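Local coordinates for protein malonyl CoA reductase (malonate semialdehyde-forming) (Sulfolobus tokodaii, PDB 2EP5) that probably catalyses the NADPH-dependent reduction of malonyl-CoA to malonate semialdehyde, and belongs to the aspartate-semialdehyde dehydrogenase family, at residues A[16-30]-A[329-342]. Residues are numbered along the deposited sequence; the frame is centred on the assembly and turned at random.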
# COMPACT_ATOMS: atom_id res chain seq x y z
N VAL A 16 21.74 3.30 -4.22
CA VAL A 16 22.80 3.91 -3.42
C VAL A 16 23.70 4.75 -4.32
O VAL A 16 24.15 5.83 -3.94
CB VAL A 16 23.65 2.84 -2.70
CG1 VAL A 16 24.92 3.47 -2.14
CG2 VAL A 16 22.82 2.21 -1.58
N GLY A 17 23.92 4.27 -5.54
CA GLY A 17 24.74 5.00 -6.49
C GLY A 17 24.14 6.35 -6.84
O GLY A 17 24.84 7.37 -6.84
N GLN A 18 22.84 6.38 -7.13
CA GLN A 18 22.19 7.63 -7.49
C GLN A 18 22.20 8.60 -6.32
O GLN A 18 22.38 9.80 -6.51
CB GLN A 18 20.76 7.37 -7.98
CG GLN A 18 20.71 6.46 -9.21
CD GLN A 18 19.32 6.34 -9.82
OE1 GLN A 18 19.02 5.39 -10.55
NE2 GLN A 18 18.46 7.31 -9.52
N LYS A 19 22.03 8.09 -5.10
CA LYS A 19 22.08 8.94 -3.91
C LYS A 19 23.46 9.62 -3.84
O LYS A 19 23.56 10.82 -3.62
CB LYS A 19 21.89 8.12 -2.64
CG LYS A 19 20.47 8.11 -2.10
CD LYS A 19 20.07 9.47 -1.53
CE LYS A 19 18.57 9.51 -1.29
NZ LYS A 19 18.12 10.81 -0.73
N MET A 20 24.51 8.83 -4.02
CA MET A 20 25.86 9.36 -3.96
C MET A 20 26.11 10.37 -5.07
O MET A 20 26.71 11.42 -4.83
CB MET A 20 26.87 8.20 -4.04
CG MET A 20 26.80 7.28 -2.84
SD MET A 20 27.91 5.88 -2.93
CE MET A 20 29.43 6.62 -2.35
N VAL A 21 25.67 10.06 -6.28
CA VAL A 21 25.84 10.97 -7.39
C VAL A 21 25.20 12.30 -7.03
O VAL A 21 25.78 13.36 -7.27
CB VAL A 21 25.19 10.42 -8.68
CG1 VAL A 21 25.06 11.53 -9.72
CG2 VAL A 21 26.05 9.30 -9.25
N LYS A 22 24.01 12.25 -6.44
CA LYS A 22 23.30 13.48 -6.06
C LYS A 22 24.03 14.26 -4.97
O LYS A 22 24.11 15.48 -5.02
CB LYS A 22 21.87 13.17 -5.60
CG LYS A 22 21.01 14.41 -5.47
CD LYS A 22 19.57 14.10 -5.05
CE LYS A 22 19.49 13.61 -3.60
NZ LYS A 22 18.09 13.28 -3.20
N MET A 23 24.56 13.54 -3.98
CA MET A 23 25.27 14.18 -2.87
C MET A 23 26.63 14.74 -3.28
O MET A 23 27.11 15.71 -2.70
CB MET A 23 25.43 13.18 -1.72
CG MET A 23 24.11 12.79 -1.05
SD MET A 23 24.30 11.53 0.24
CE MET A 23 25.12 12.47 1.53
N LEU A 24 27.26 14.11 -4.28
CA LEU A 24 28.57 14.54 -4.77
C LEU A 24 28.47 15.66 -5.81
O LEU A 24 29.39 16.46 -5.97
CB LEU A 24 29.31 13.36 -5.39
CG LEU A 24 29.85 12.27 -4.46
CD1 LEU A 24 30.35 11.10 -5.28
CD2 LEU A 24 30.96 12.83 -3.59
N ALA A 25 27.35 15.72 -6.52
CA ALA A 25 27.17 16.74 -7.54
C ALA A 25 27.32 18.14 -6.97
O ALA A 25 27.64 19.09 -7.68
CB ALA A 25 25.80 16.58 -8.18
N LYS A 26 27.11 18.26 -5.66
CA LYS A 26 27.20 19.55 -4.99
C LYS A 26 28.20 19.56 -3.82
O LYS A 26 28.08 20.37 -2.91
CB LYS A 26 25.81 19.94 -4.48
CG LYS A 26 25.32 19.07 -3.32
CD LYS A 26 23.82 19.26 -3.04
CE LYS A 26 22.96 18.32 -3.89
NZ LYS A 26 23.14 18.48 -5.36
N HIS A 27 29.19 18.66 -3.86
CA HIS A 27 30.17 18.60 -2.77
C HIS A 27 31.24 19.68 -2.87
O HIS A 27 31.72 19.99 -3.96
CB HIS A 27 30.84 17.23 -2.74
CG HIS A 27 31.60 16.98 -1.47
ND1 HIS A 27 31.09 16.22 -0.44
CD2 HIS A 27 32.80 17.45 -1.04
CE1 HIS A 27 31.95 16.23 0.57
NE2 HIS A 27 32.99 16.97 0.23
N PRO A 28 31.64 20.26 -1.73
CA PRO A 28 32.67 21.31 -1.64
C PRO A 28 34.01 20.97 -2.31
O PRO A 28 34.47 21.72 -3.17
CB PRO A 28 32.82 21.52 -0.14
CG PRO A 28 31.45 21.27 0.37
CD PRO A 28 31.01 20.05 -0.41
N TYR A 29 34.63 19.86 -1.92
CA TYR A 29 35.92 19.48 -2.50
C TYR A 29 36.00 18.13 -3.21
O TYR A 29 36.96 17.87 -3.94
CB TYR A 29 37.03 19.54 -1.44
CG TYR A 29 36.69 18.88 -0.12
CD1 TYR A 29 35.98 19.57 0.86
CD2 TYR A 29 37.11 17.58 0.15
CE1 TYR A 29 35.70 18.97 2.08
CE2 TYR A 29 36.83 16.98 1.37
CZ TYR A 29 36.13 17.68 2.33
OH TYR A 29 35.87 17.10 3.55
N LEU A 30 35.01 17.26 -3.01
CA LEU A 30 35.00 15.96 -3.68
C LEU A 30 34.43 16.16 -5.08
O LEU A 30 33.25 16.45 -5.23
CB LEU A 30 34.14 14.97 -2.88
CG LEU A 30 34.80 13.92 -1.99
CD1 LEU A 30 36.09 14.44 -1.38
CD2 LEU A 30 33.82 13.50 -0.91
N LEU A 329 19.56 4.45 3.00
CA LEU A 329 20.24 4.87 1.78
C LEU A 329 21.37 5.88 2.03
O LEU A 329 22.36 5.92 1.29
CB LEU A 329 19.24 5.49 0.80
CG LEU A 329 18.12 4.61 0.26
CD1 LEU A 329 17.31 5.42 -0.75
CD2 LEU A 329 18.71 3.36 -0.41
N VAL A 330 21.19 6.70 3.06
CA VAL A 330 22.15 7.73 3.41
C VAL A 330 23.07 7.28 4.55
O VAL A 330 24.22 6.91 4.33
CB VAL A 330 21.39 9.03 3.80
CG1 VAL A 330 22.35 10.14 4.16
CG2 VAL A 330 20.51 9.47 2.64
N ARG A 331 22.54 7.31 5.77
CA ARG A 331 23.31 6.89 6.93
C ARG A 331 23.80 5.46 6.70
O ARG A 331 24.91 5.10 7.10
CB ARG A 331 22.42 6.90 8.17
CG ARG A 331 23.18 6.60 9.45
CD ARG A 331 23.97 7.82 9.83
NE ARG A 331 25.32 7.52 10.27
CZ ARG A 331 26.19 8.44 10.65
NH1 ARG A 331 25.84 9.72 10.66
NH2 ARG A 331 27.40 8.08 11.05
N GLY A 332 22.96 4.65 6.06
CA GLY A 332 23.30 3.26 5.83
C GLY A 332 24.15 2.92 4.63
O GLY A 332 24.51 1.76 4.46
N ALA A 333 24.47 3.91 3.79
CA ALA A 333 25.29 3.65 2.60
C ALA A 333 25.97 4.89 2.01
O ALA A 333 27.12 5.17 2.36
CB ALA A 333 24.44 2.96 1.53
N ALA A 334 25.27 5.61 1.13
CA ALA A 334 25.81 6.80 0.46
C ALA A 334 26.51 7.81 1.36
O ALA A 334 27.68 8.12 1.16
CB ALA A 334 24.70 7.50 -0.32
N GLY A 335 25.78 8.32 2.34
CA GLY A 335 26.34 9.31 3.25
C GLY A 335 27.52 8.87 4.08
O GLY A 335 28.43 9.67 4.31
N ILE A 336 27.54 7.62 4.55
CA ILE A 336 28.68 7.20 5.38
C ILE A 336 29.95 6.96 4.56
O ILE A 336 31.05 7.12 5.07
CB ILE A 336 28.39 5.94 6.23
CG1 ILE A 336 27.78 4.85 5.36
CG2 ILE A 336 27.50 6.30 7.38
CD1 ILE A 336 27.72 3.53 6.06
N THR A 337 29.79 6.57 3.30
CA THR A 337 30.95 6.34 2.45
C THR A 337 31.61 7.69 2.17
O THR A 337 32.82 7.85 2.28
CB THR A 337 30.54 5.72 1.11
OG1 THR A 337 29.98 4.42 1.34
CG2 THR A 337 31.75 5.59 0.18
N ILE A 338 30.79 8.67 1.82
CA ILE A 338 31.27 10.01 1.53
C ILE A 338 31.85 10.63 2.80
O ILE A 338 32.88 11.31 2.76
CB ILE A 338 30.12 10.88 0.95
CG1 ILE A 338 29.74 10.37 -0.44
CG2 ILE A 338 30.52 12.35 0.90
CD1 ILE A 338 28.47 10.98 -1.01
N LEU A 339 31.19 10.38 3.93
CA LEU A 339 31.65 10.93 5.20
C LEU A 339 32.97 10.26 5.58
O LEU A 339 33.84 10.88 6.21
CB LEU A 339 30.61 10.66 6.31
CG LEU A 339 30.42 11.73 7.39
CD1 LEU A 339 30.11 11.05 8.71
CD2 LEU A 339 31.64 12.60 7.55
N THR A 340 33.12 9.00 5.20
CA THR A 340 34.35 8.27 5.51
C THR A 340 35.50 8.91 4.75
O THR A 340 36.59 9.07 5.31
CB THR A 340 34.23 6.78 5.13
OG1 THR A 340 33.19 6.17 5.91
CG2 THR A 340 35.54 6.05 5.40
N VAL A 341 35.26 9.28 3.50
CA VAL A 341 36.31 9.93 2.70
C VAL A 341 36.67 11.28 3.33
O VAL A 341 37.85 11.63 3.44
CB VAL A 341 35.87 10.17 1.23
CG1 VAL A 341 37.01 10.83 0.46
CG2 VAL A 341 35.50 8.86 0.56
N GLU A 342 35.66 12.04 3.75
CA GLU A 342 35.93 13.34 4.36
C GLU A 342 36.85 13.17 5.58
O GLU A 342 37.82 13.92 5.75
CB GLU A 342 34.63 14.03 4.78
CG GLU A 342 33.56 14.01 3.69
CD GLU A 342 32.33 14.85 4.03
OE1 GLU A 342 32.03 15.03 5.23
OE2 GLU A 342 31.66 15.32 3.10
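Apolar helix-on-helix packing joins residues 16-30, in the Rossmann-type nucleotide-binding domain, to residues 329-342, where the C-terminal helix 334-347 returns to that domain after the strands of the mixed sheet. Helix 15-24 follows strand 5-10, the first strand in sequence of the parallel sheet. The segment axes cross at -48° and come within 9.5 Å, and the contact contains one knob-into-hole arrangement: the methyl of Ala334 enters a hole formed by Val16, Lys19, Met20 and Met23. Its tightest neighbour is Met20, whose CG lies 3.3 Å from Ala334 CB. Beyond SD the Met20 chain bends (chi3 83°), carrying CE across Thr337, 3.6 Å from its CG2. The hydroxyl of Thr337 is hydrogen-bonded to Asn148. Shortening Met20 to an alanine removes the methyl that packs on Thr337 CG2 and would probably open a gap beside Ala334. One turn on, Ile338 sends its branches to different partners: CD1 meets Met23 CB at 3.8 Å and Leu24 CG, while CG2, anti to the backbone N, reaches Leu30 CD2 at 3.9 Å. At the other end, Ala333, the N-cap residue, lies near Cys151, the predicted acyl-thioester nucleophile, so the packing continues to the edge of the probable active site. There both methyls of Val16 abut Ala333 CB, CG2 at 3.6 Å and CG1 at 3.7 Å.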